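Local structure of Lmo2184 protein (Listeria monocytogenes serovar 1/2a, 5JOQ) at residues Pro167-Val175 with Asn220-Met231; Tyr179-Tyr187 with Asn199-Ala210. The protein probably serves as the lipid-anchored substrate-binding component of an iron-uptake ABC transporter, with heme as its likely ligand. One frame throughout, in Å; residues are numbered along the deposited sequence. Where two conformers were deposited one is given.

Overall arrangement
Both contacts belong to one mixed sheet on the same side of the chain's centre, their own centres about 11 Å apart. Contact 1 is its buried, parallel part, joining strands 168-173 and 223-227 between layers of helix. Contact 2 is nested within the loop that contact 1 closes and lies nearer the surface, where short antiparallel strands 180-182 and 208-210 run into water-threaded turns. Strand 168-173 is the neighbour of 180-182 in the sheet, so the two contacts touch directly, Met173 packing against Tyr208. Backbone bonds and aliphatic packing dominate contact 1; side-chain bonds to backbone carbonyls carry much of contact 2. Each also meets the second subunit.

Contact 1 (Pro167-Val175 with Asn220-Met231); sequences PTVLILMGV and NPDIILRAAHGM
Thr168 and Asp222 lock the start of a parallel strand pair, 168-173 beside 223-227, inside the mixed sheet of an alpha/beta lobe of this solute-binding protein. The backbone N of Thr168 gives its proton to Asp222 OD2 at 2.9 Å, from the anti side of the carboxylate and 29° out of its plane. In return Asp222 N donates to Thr168 OG1, also 2.9 Å away. Chi1 of 55° sets that hydroxyl between its own backbone N and carbonyl carbon, facing the Asp222 amide; a water bonded to Thr168 OG1 at 2.7 Å donates to Asn220 O. Asp222 OD2 has a further, weak bond to a citrate, probably from the crystallisation liquor.

Beyond this lock the backbone polar groups satisfy one another. Ile223 N donates to Thr168 O. Leu170 uses both its N and its O, toward Ile223 O and Leu225 N, and Leu172 does the same with Leu225 O and Ala227 N. The bond from Leu172 N to Leu225 O is 2.8 Å long. The residues between them bond to other strands through their backbone: Val169 to Glu198 and Val200, Ile171 O to Val182 N and Met173 O to Leu180 N.

On one face Val169 CG1 leans on Leu225 CG, covered by helices 187-194 and 276-288. On the other, Leu170 CB lies alongside the Pro221 ring, 3.6 Å from its CG, and Leu172 CD1 meets Ile224 CG2. Arg226 points its guanidinium away from the first strand, into salt bridges with Asp240 and Asp262.

At the far end Gly174 N still bonds Ala227 O. Beside it Met173 SD approaches the His229 ring edge-on, in the ring plane, 3.6 Å from CD2.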
# COMPACT_ATOMS: atom_id res chain seq x y z
N PRO A 167 -31.52 4.95 6.56
CA PRO A 167 -30.65 6.12 6.36
C PRO A 167 -30.25 6.29 4.90
O PRO A 167 -30.23 5.33 4.17
CB PRO A 167 -29.41 5.73 7.14
CG PRO A 167 -29.32 4.26 6.95
CD PRO A 167 -30.73 3.77 6.91
N THR A 168 -29.92 7.51 4.48
CA THR A 168 -29.43 7.74 3.14
C THR A 168 -27.90 7.51 3.25
O THR A 168 -27.31 7.86 4.26
CB THR A 168 -29.74 9.14 2.63
OG1 THR A 168 -29.24 10.09 3.57
CG2 THR A 168 -31.25 9.34 2.46
N VAL A 169 -27.29 6.93 2.24
CA VAL A 169 -25.88 6.62 2.26
C VAL A 169 -25.08 7.05 1.04
O VAL A 169 -25.54 6.91 -0.07
CB VAL A 169 -25.68 5.09 2.42
CG1 VAL A 169 -24.21 4.74 2.58
CG2 VAL A 169 -26.53 4.52 3.53
N LEU A 170 -23.88 7.55 1.27
CA LEU A 170 -22.98 7.91 0.20
C LEU A 170 -21.81 6.92 0.31
O LEU A 170 -21.22 6.78 1.36
CB LEU A 170 -22.49 9.34 0.31
CG LEU A 170 -21.25 9.68 -0.50
CD1 LEU A 170 -21.47 9.37 -1.97
CD2 LEU A 170 -20.84 11.12 -0.32
N ILE A 171 -21.51 6.24 -0.78
CA ILE A 171 -20.45 5.25 -0.81
C ILE A 171 -19.28 5.76 -1.68
O ILE A 171 -19.46 6.07 -2.84
CB ILE A 171 -20.91 3.90 -1.38
CG1 ILE A 171 -22.20 3.41 -0.73
CG2 ILE A 171 -19.84 2.84 -1.22
CD1 ILE A 171 -22.88 2.33 -1.52
N LEU A 172 -18.08 5.82 -1.10
CA LEU A 172 -16.91 6.33 -1.82
C LEU A 172 -15.89 5.20 -1.93
O LEU A 172 -15.70 4.45 -0.97
CB LEU A 172 -16.28 7.53 -1.08
CG LEU A 172 -17.19 8.75 -0.87
CD1 LEU A 172 -16.46 9.81 -0.03
CD2 LEU A 172 -17.64 9.32 -2.21
N MET A 173 -15.24 5.08 -3.08
CA MET A 173 -14.16 4.12 -3.28
C MET A 173 -12.94 4.89 -3.78
O MET A 173 -13.04 5.60 -4.77
CB MET A 173 -14.56 3.05 -4.34
CG MET A 173 -13.49 2.07 -4.60
SD MET A 173 -13.89 0.88 -5.90
CE MET A 173 -13.87 1.84 -7.43
N GLY A 174 -11.79 4.71 -3.13
CA GLY A 174 -10.59 5.32 -3.68
C GLY A 174 -9.72 5.97 -2.62
O GLY A 174 -9.73 5.54 -1.46
N VAL A 175 -8.99 7.03 -3.00
CA VAL A 175 -8.04 7.72 -2.14
C VAL A 175 -8.29 9.22 -2.26
O VAL A 175 -8.95 9.69 -3.21
CB VAL A 175 -6.57 7.36 -2.49
CG1 VAL A 175 -6.37 5.85 -2.46
CG2 VAL A 175 -6.20 7.90 -3.85
N ASN A 220 -26.75 15.56 1.17
CA ASN A 220 -26.56 15.44 2.61
C ASN A 220 -26.79 14.00 3.08
O ASN A 220 -27.78 13.73 3.77
CB ASN A 220 -27.53 16.41 3.32
CG ASN A 220 -27.21 16.60 4.81
OD1 ASN A 220 -26.09 16.41 5.25
ND2 ASN A 220 -28.21 17.03 5.57
N PRO A 221 -25.94 13.04 2.72
CA PRO A 221 -26.17 11.66 3.19
C PRO A 221 -26.12 11.59 4.71
O PRO A 221 -25.34 12.29 5.36
CB PRO A 221 -25.02 10.85 2.56
CG PRO A 221 -23.91 11.93 2.32
CD PRO A 221 -24.72 13.15 1.88
N ASP A 222 -26.97 10.75 5.28
CA ASP A 222 -26.88 10.48 6.72
C ASP A 222 -25.53 9.87 7.08
O ASP A 222 -24.94 10.18 8.12
CB ASP A 222 -27.99 9.52 7.12
CG ASP A 222 -29.37 10.15 7.03
OD1 ASP A 222 -29.50 11.32 7.40
OD2 ASP A 222 -30.31 9.46 6.58
N ILE A 223 -25.05 8.97 6.24
CA ILE A 223 -23.86 8.16 6.50
C ILE A 223 -22.95 8.21 5.28
O ILE A 223 -23.43 8.14 4.14
CB ILE A 223 -24.25 6.70 6.79
CG1 ILE A 223 -25.07 6.61 8.08
CG2 ILE A 223 -23.00 5.78 6.84
CD1 ILE A 223 -25.81 5.22 8.22
N ILE A 224 -21.63 8.26 5.51
CA ILE A 224 -20.66 8.08 4.42
C ILE A 224 -19.85 6.82 4.71
O ILE A 224 -19.40 6.64 5.85
CB ILE A 224 -19.75 9.29 4.24
CG1 ILE A 224 -20.58 10.56 3.92
CG2 ILE A 224 -18.67 9.00 3.14
CD1 ILE A 224 -19.75 11.86 3.97
N LEU A 225 -19.74 5.94 3.71
CA LEU A 225 -18.93 4.73 3.76
C LEU A 225 -17.78 4.90 2.78
O LEU A 225 -17.98 5.43 1.68
CB LEU A 225 -19.72 3.47 3.37
CG LEU A 225 -21.03 3.20 4.13
CD1 LEU A 225 -21.66 1.88 3.62
CD2 LEU A 225 -20.77 3.15 5.66
N ARG A 226 -16.57 4.46 3.17
CA ARG A 226 -15.39 4.56 2.31
C ARG A 226 -14.72 3.21 2.19
O ARG A 226 -14.66 2.44 3.15
CB ARG A 226 -14.36 5.59 2.87
CG ARG A 226 -14.90 7.04 2.97
CD ARG A 226 -13.77 8.01 3.53
NE ARG A 226 -13.36 7.60 4.89
CZ ARG A 226 -13.14 8.45 5.88
NH1 ARG A 226 -13.28 9.76 5.66
NH2 ARG A 226 -12.81 8.01 7.09
N ALA A 227 -14.22 2.90 0.99
CA ALA A 227 -13.48 1.66 0.74
C ALA A 227 -12.20 2.00 0.00
O ALA A 227 -12.24 2.66 -1.04
CB ALA A 227 -14.31 0.67 -0.10
N ALA A 228 -11.06 1.54 0.53
CA ALA A 228 -9.78 1.64 -0.17
C ALA A 228 -9.27 0.21 -0.33
O ALA A 228 -8.45 -0.24 0.46
CB ALA A 228 -8.80 2.52 0.59
N HIS A 229 -9.80 -0.50 -1.34
CA HIS A 229 -9.54 -1.93 -1.46
C HIS A 229 -8.04 -2.21 -1.58
O HIS A 229 -7.36 -1.60 -2.41
CB HIS A 229 -10.28 -2.45 -2.69
CG HIS A 229 -11.77 -2.20 -2.63
ND1 HIS A 229 -12.57 -2.75 -1.66
CD2 HIS A 229 -12.59 -1.47 -3.43
CE1 HIS A 229 -13.83 -2.38 -1.86
NE2 HIS A 229 -13.87 -1.61 -2.93
N GLY A 230 -7.53 -3.13 -0.77
CA GLY A 230 -6.12 -3.50 -0.77
C GLY A 230 -5.20 -2.59 0.03
O GLY A 230 -4.02 -2.91 0.15
N MET A 231 -5.69 -1.51 0.54
CA MET A 231 -4.78 -0.54 1.14
C MET A 231 -4.58 -0.84 2.63
O MET A 231 -5.55 -1.17 3.32
CB MET A 231 -5.36 0.87 0.97
CG MET A 231 -4.45 2.00 1.29
SD MET A 231 -3.13 2.19 0.03
CE MET A 231 -4.03 3.06 -1.23
O HOH W 1 -29.89 12.31 2.19

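Contact 2 (Tyr179-Tyr187 with Asn199-Ala210); sequences YLVVTEHAY and NVIKDQKVEYLA
Chi1 of 74° places Thr183 OG1 between its own backbone N and carbonyl carbon, and from there the hydroxyl gives its proton to Val206 O at 2.7 Å, on a lone pair in the carbonyl plane. The same oxygen accepts from His185 N, an ST turn that pins the start of the type I turn 183-186. With CG anti to its carbonyl carbon (chi1 -55°), His185 extends toward the 204-206 backbone so that NE2 donates to Gln204 O, 2.9 Å away; the acceptor is near the ring plane, but the donor stands 53° above the carbonyl plane. Glu184 CG covers one face of this imidazole, over its centre.

Asn199 works in two directions. ND2 bonds Val182 O at 3.1 Å, almost straight, while OD1 accepts from Ile201 N in an Asx turn. A water donates to both Val182 O and Asn199 OD1, and another joins Glu184 N to Ile201 O. Three more waters link Glu184 OE2 to the backbone of Asp203 and Gln204.

Next to these turns, strands 180-182 and 208-210 form a short antiparallel pair. Val181 and Leu209 exchange both backbone bonds, and Thr183 N extends the pairing to Glu207 O at 3.1 Å. Val181 and Ile201 reach toward each other tip to tip, Val181 CG1 coming within 3.3 Å of Ile201 CG1, tighter than usual for two carbons. Tyr208 lies side by side with Val182, whose CG2 is at the ring edge, and Leu180 CD1 touches Tyr208 CB at 3.8 Å.

Strand 180-182 thus stands between 208-210 and 168-173; Val181 and Ile201 pack on helix 213-219, Tyr208 on Met173, and Leu180 on Thr245 of the second subunit.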
# COMPACT_ATOMS: atom_id res chain seq x y z
N TYR A 179 -11.79 10.06 -5.12
CA TYR A 179 -12.87 9.15 -4.70
C TYR A 179 -13.89 9.00 -5.82
O TYR A 179 -14.33 9.99 -6.40
CB TYR A 179 -13.58 9.69 -3.47
CG TYR A 179 -12.73 9.69 -2.23
CD1 TYR A 179 -12.32 8.50 -1.65
CD2 TYR A 179 -12.35 10.90 -1.63
CE1 TYR A 179 -11.55 8.49 -0.48
CE2 TYR A 179 -11.60 10.91 -0.46
CZ TYR A 179 -11.18 9.71 0.09
OH TYR A 179 -10.41 9.71 1.23
N LEU A 180 -14.28 7.75 -6.09
CA LEU A 180 -15.42 7.44 -6.94
C LEU A 180 -16.68 7.26 -6.09
O LEU A 180 -16.62 6.71 -4.99
CB LEU A 180 -15.19 6.14 -7.71
CG LEU A 180 -14.05 6.23 -8.75
CD1 LEU A 180 -13.73 4.85 -9.29
CD2 LEU A 180 -14.49 7.13 -9.90
N VAL A 181 -17.83 7.66 -6.65
CA VAL A 181 -19.12 7.35 -6.03
C VAL A 181 -19.55 5.96 -6.48
O VAL A 181 -19.52 5.64 -7.67
CB VAL A 181 -20.16 8.40 -6.43
CG1 VAL A 181 -21.51 8.03 -5.83
CG2 VAL A 181 -19.70 9.76 -5.92
N VAL A 182 -19.94 5.11 -5.52
CA VAL A 182 -20.31 3.72 -5.81
C VAL A 182 -21.83 3.65 -5.87
O VAL A 182 -22.51 4.07 -4.92
CB VAL A 182 -19.75 2.75 -4.75
CG1 VAL A 182 -20.08 1.32 -5.11
CG2 VAL A 182 -18.20 2.89 -4.58
N THR A 183 -22.38 3.13 -6.98
CA THR A 183 -23.82 3.01 -7.12
C THR A 183 -24.32 1.64 -6.68
O THR A 183 -23.54 0.73 -6.37
CB THR A 183 -24.25 3.23 -8.57
OG1 THR A 183 -23.90 2.06 -9.33
CG2 THR A 183 -23.56 4.50 -9.17
N GLU A 184 -25.65 1.46 -6.73
CA GLU A 184 -26.27 0.17 -6.47
C GLU A 184 -25.78 -0.91 -7.43
O GLU A 184 -25.96 -2.10 -7.14
CB GLU A 184 -27.81 0.29 -6.60
CG GLU A 184 -28.25 0.56 -8.06
CD GLU A 184 -29.74 0.87 -8.19
OE1 GLU A 184 -30.52 0.21 -7.44
OE2 GLU A 184 -30.10 1.75 -9.04
N HIS A 185 -25.19 -0.53 -8.56
CA HIS A 185 -24.79 -1.55 -9.55
C HIS A 185 -23.47 -2.22 -9.25
O HIS A 185 -23.10 -3.18 -9.95
CB HIS A 185 -24.73 -0.95 -10.97
CG HIS A 185 -26.01 -0.30 -11.39
ND1 HIS A 185 -27.19 -0.99 -11.51
CD2 HIS A 185 -26.29 0.99 -11.68
CE1 HIS A 185 -28.16 -0.16 -11.85
NE2 HIS A 185 -27.63 1.05 -11.98
N ALA A 186 -22.74 -1.75 -8.24
CA ALA A 186 -21.52 -2.40 -7.79
C ALA A 186 -21.79 -3.17 -6.50
O ALA A 186 -22.78 -2.93 -5.82
CB ALA A 186 -20.40 -1.36 -7.56
N TYR A 187 -20.86 -4.08 -6.16
CA TYR A 187 -21.12 -5.00 -5.05
C TYR A 187 -21.31 -4.28 -3.71
O TYR A 187 -22.22 -4.62 -2.94
CB TYR A 187 -19.97 -6.01 -4.96
CG TYR A 187 -19.92 -6.81 -3.65
CD1 TYR A 187 -20.98 -7.66 -3.29
CD2 TYR A 187 -18.82 -6.73 -2.80
CE1 TYR A 187 -20.95 -8.41 -2.12
CE2 TYR A 187 -18.77 -7.48 -1.63
CZ TYR A 187 -19.83 -8.32 -1.30
OH TYR A 187 -19.78 -9.06 -0.15
N ASN A 199 -29.17 4.68 -1.26
CA ASN A 199 -28.02 5.34 -1.89
C ASN A 199 -28.45 6.75 -2.27
O ASN A 199 -29.55 6.96 -2.80
CB ASN A 199 -27.61 4.54 -3.13
CG ASN A 199 -26.16 4.81 -3.55
OD1 ASN A 199 -25.75 5.96 -3.65
ND2 ASN A 199 -25.40 3.74 -3.78
N VAL A 200 -27.60 7.75 -1.99
CA VAL A 200 -27.95 9.09 -2.43
C VAL A 200 -27.93 9.20 -3.95
O VAL A 200 -28.50 10.15 -4.49
CB VAL A 200 -27.03 10.19 -1.85
CG1 VAL A 200 -27.31 10.39 -0.38
CG2 VAL A 200 -25.52 9.89 -2.13
N ILE A 201 -27.27 8.28 -4.64
CA ILE A 201 -27.21 8.28 -6.11
C ILE A 201 -28.27 7.34 -6.61
O ILE A 201 -28.34 6.19 -6.19
CB ILE A 201 -25.83 7.83 -6.64
CG1 ILE A 201 -24.74 8.75 -6.13
CG2 ILE A 201 -25.82 7.88 -8.15
CD1 ILE A 201 -24.98 10.20 -6.53
N LYS A 202 -29.12 7.83 -7.52
CA LYS A 202 -30.21 7.02 -8.03
C LYS A 202 -30.26 7.10 -9.54
O LYS A 202 -29.82 8.08 -10.14
CB LYS A 202 -31.56 7.46 -7.45
CG LYS A 202 -31.63 7.31 -5.96
CD LYS A 202 -32.95 7.82 -5.41
CE LYS A 202 -32.93 7.84 -3.87
NZ LYS A 202 -31.83 8.71 -3.30
N ASP A 203 -30.91 6.12 -10.13
CA ASP A 203 -31.17 6.14 -11.54
C ASP A 203 -29.92 6.39 -12.38
O ASP A 203 -29.91 7.20 -13.28
CB ASP A 203 -32.33 7.10 -11.84
CG ASP A 203 -33.53 6.90 -10.88
OD1 ASP A 203 -33.85 5.77 -10.49
OD2 ASP A 203 -34.17 7.89 -10.50
N GLN A 204 -28.87 5.66 -12.04
CA GLN A 204 -27.60 5.70 -12.73
C GLN A 204 -27.52 4.41 -13.51
O GLN A 204 -28.34 3.48 -13.30
CB GLN A 204 -26.44 5.74 -11.78
CG GLN A 204 -26.33 7.00 -10.99
CD GLN A 204 -26.49 8.23 -11.82
OE1 GLN A 204 -25.76 8.45 -12.76
NE2 GLN A 204 -27.47 9.02 -11.49
N LYS A 205 -26.60 4.36 -14.44
CA LYS A 205 -26.43 3.16 -15.22
C LYS A 205 -25.03 2.54 -15.08
O LYS A 205 -24.77 1.50 -15.63
CB LYS A 205 -26.78 3.38 -16.68
CG LYS A 205 -25.80 4.24 -17.44
CD LYS A 205 -26.03 4.15 -18.93
CE LYS A 205 -27.25 4.92 -19.38
NZ LYS A 205 -27.40 4.91 -20.86
N VAL A 206 -24.15 3.19 -14.35
CA VAL A 206 -22.80 2.72 -14.19
C VAL A 206 -22.52 2.30 -12.77
O VAL A 206 -23.22 2.68 -11.87
CB VAL A 206 -21.76 3.80 -14.55
CG1 VAL A 206 -21.83 4.18 -16.01
CG2 VAL A 206 -21.92 5.01 -13.67
N GLU A 207 -21.48 1.50 -12.61
CA GLU A 207 -21.04 1.05 -11.29
C GLU A 207 -20.34 2.15 -10.48
O GLU A 207 -20.53 2.24 -9.25
CB GLU A 207 -20.08 -0.14 -11.47
CG GLU A 207 -20.74 -1.40 -12.02
CD GLU A 207 -19.71 -2.46 -12.46
OE1 GLU A 207 -18.52 -2.32 -12.10
OE2 GLU A 207 -20.07 -3.42 -13.15
N TYR A 208 -19.50 2.96 -11.13
CA TYR A 208 -18.70 3.98 -10.44
C TYR A 208 -18.82 5.30 -11.19
O TYR A 208 -18.75 5.33 -12.43
CB TYR A 208 -17.20 3.59 -10.34
CG TYR A 208 -17.02 2.21 -9.77
CD1 TYR A 208 -17.33 1.96 -8.43
CD2 TYR A 208 -16.57 1.16 -10.56
CE1 TYR A 208 -17.22 0.68 -7.91
CE2 TYR A 208 -16.47 -0.12 -10.05
CZ TYR A 208 -16.78 -0.34 -8.71
OH TYR A 208 -16.67 -1.62 -8.23
N LEU A 209 -19.06 6.37 -10.44
CA LEU A 209 -19.19 7.72 -10.99
C LEU A 209 -18.09 8.61 -10.46
O LEU A 209 -17.61 8.45 -9.32
CB LEU A 209 -20.54 8.37 -10.58
CG LEU A 209 -21.82 7.72 -11.08
CD1 LEU A 209 -22.97 8.10 -10.18
CD2 LEU A 209 -22.06 8.21 -12.49
N ALA A 210 -17.73 9.61 -11.25
CA ALA A 210 -16.90 10.69 -10.73
C ALA A 210 -17.69 11.47 -9.68
O ALA A 210 -18.91 11.61 -9.79
CB ALA A 210 -16.46 11.61 -11.87
O HOH W 2 -23.01 6.28 -3.20
O HOH W 3 -27.47 3.82 -6.93
O HOH W 4 -28.12 3.95 -9.89
O HOH W 5 -30.79 2.39 -12.17
O HOH W 6 -31.71 3.60 -8.44
O HOH W 7 -22.87 -4.35 -12.65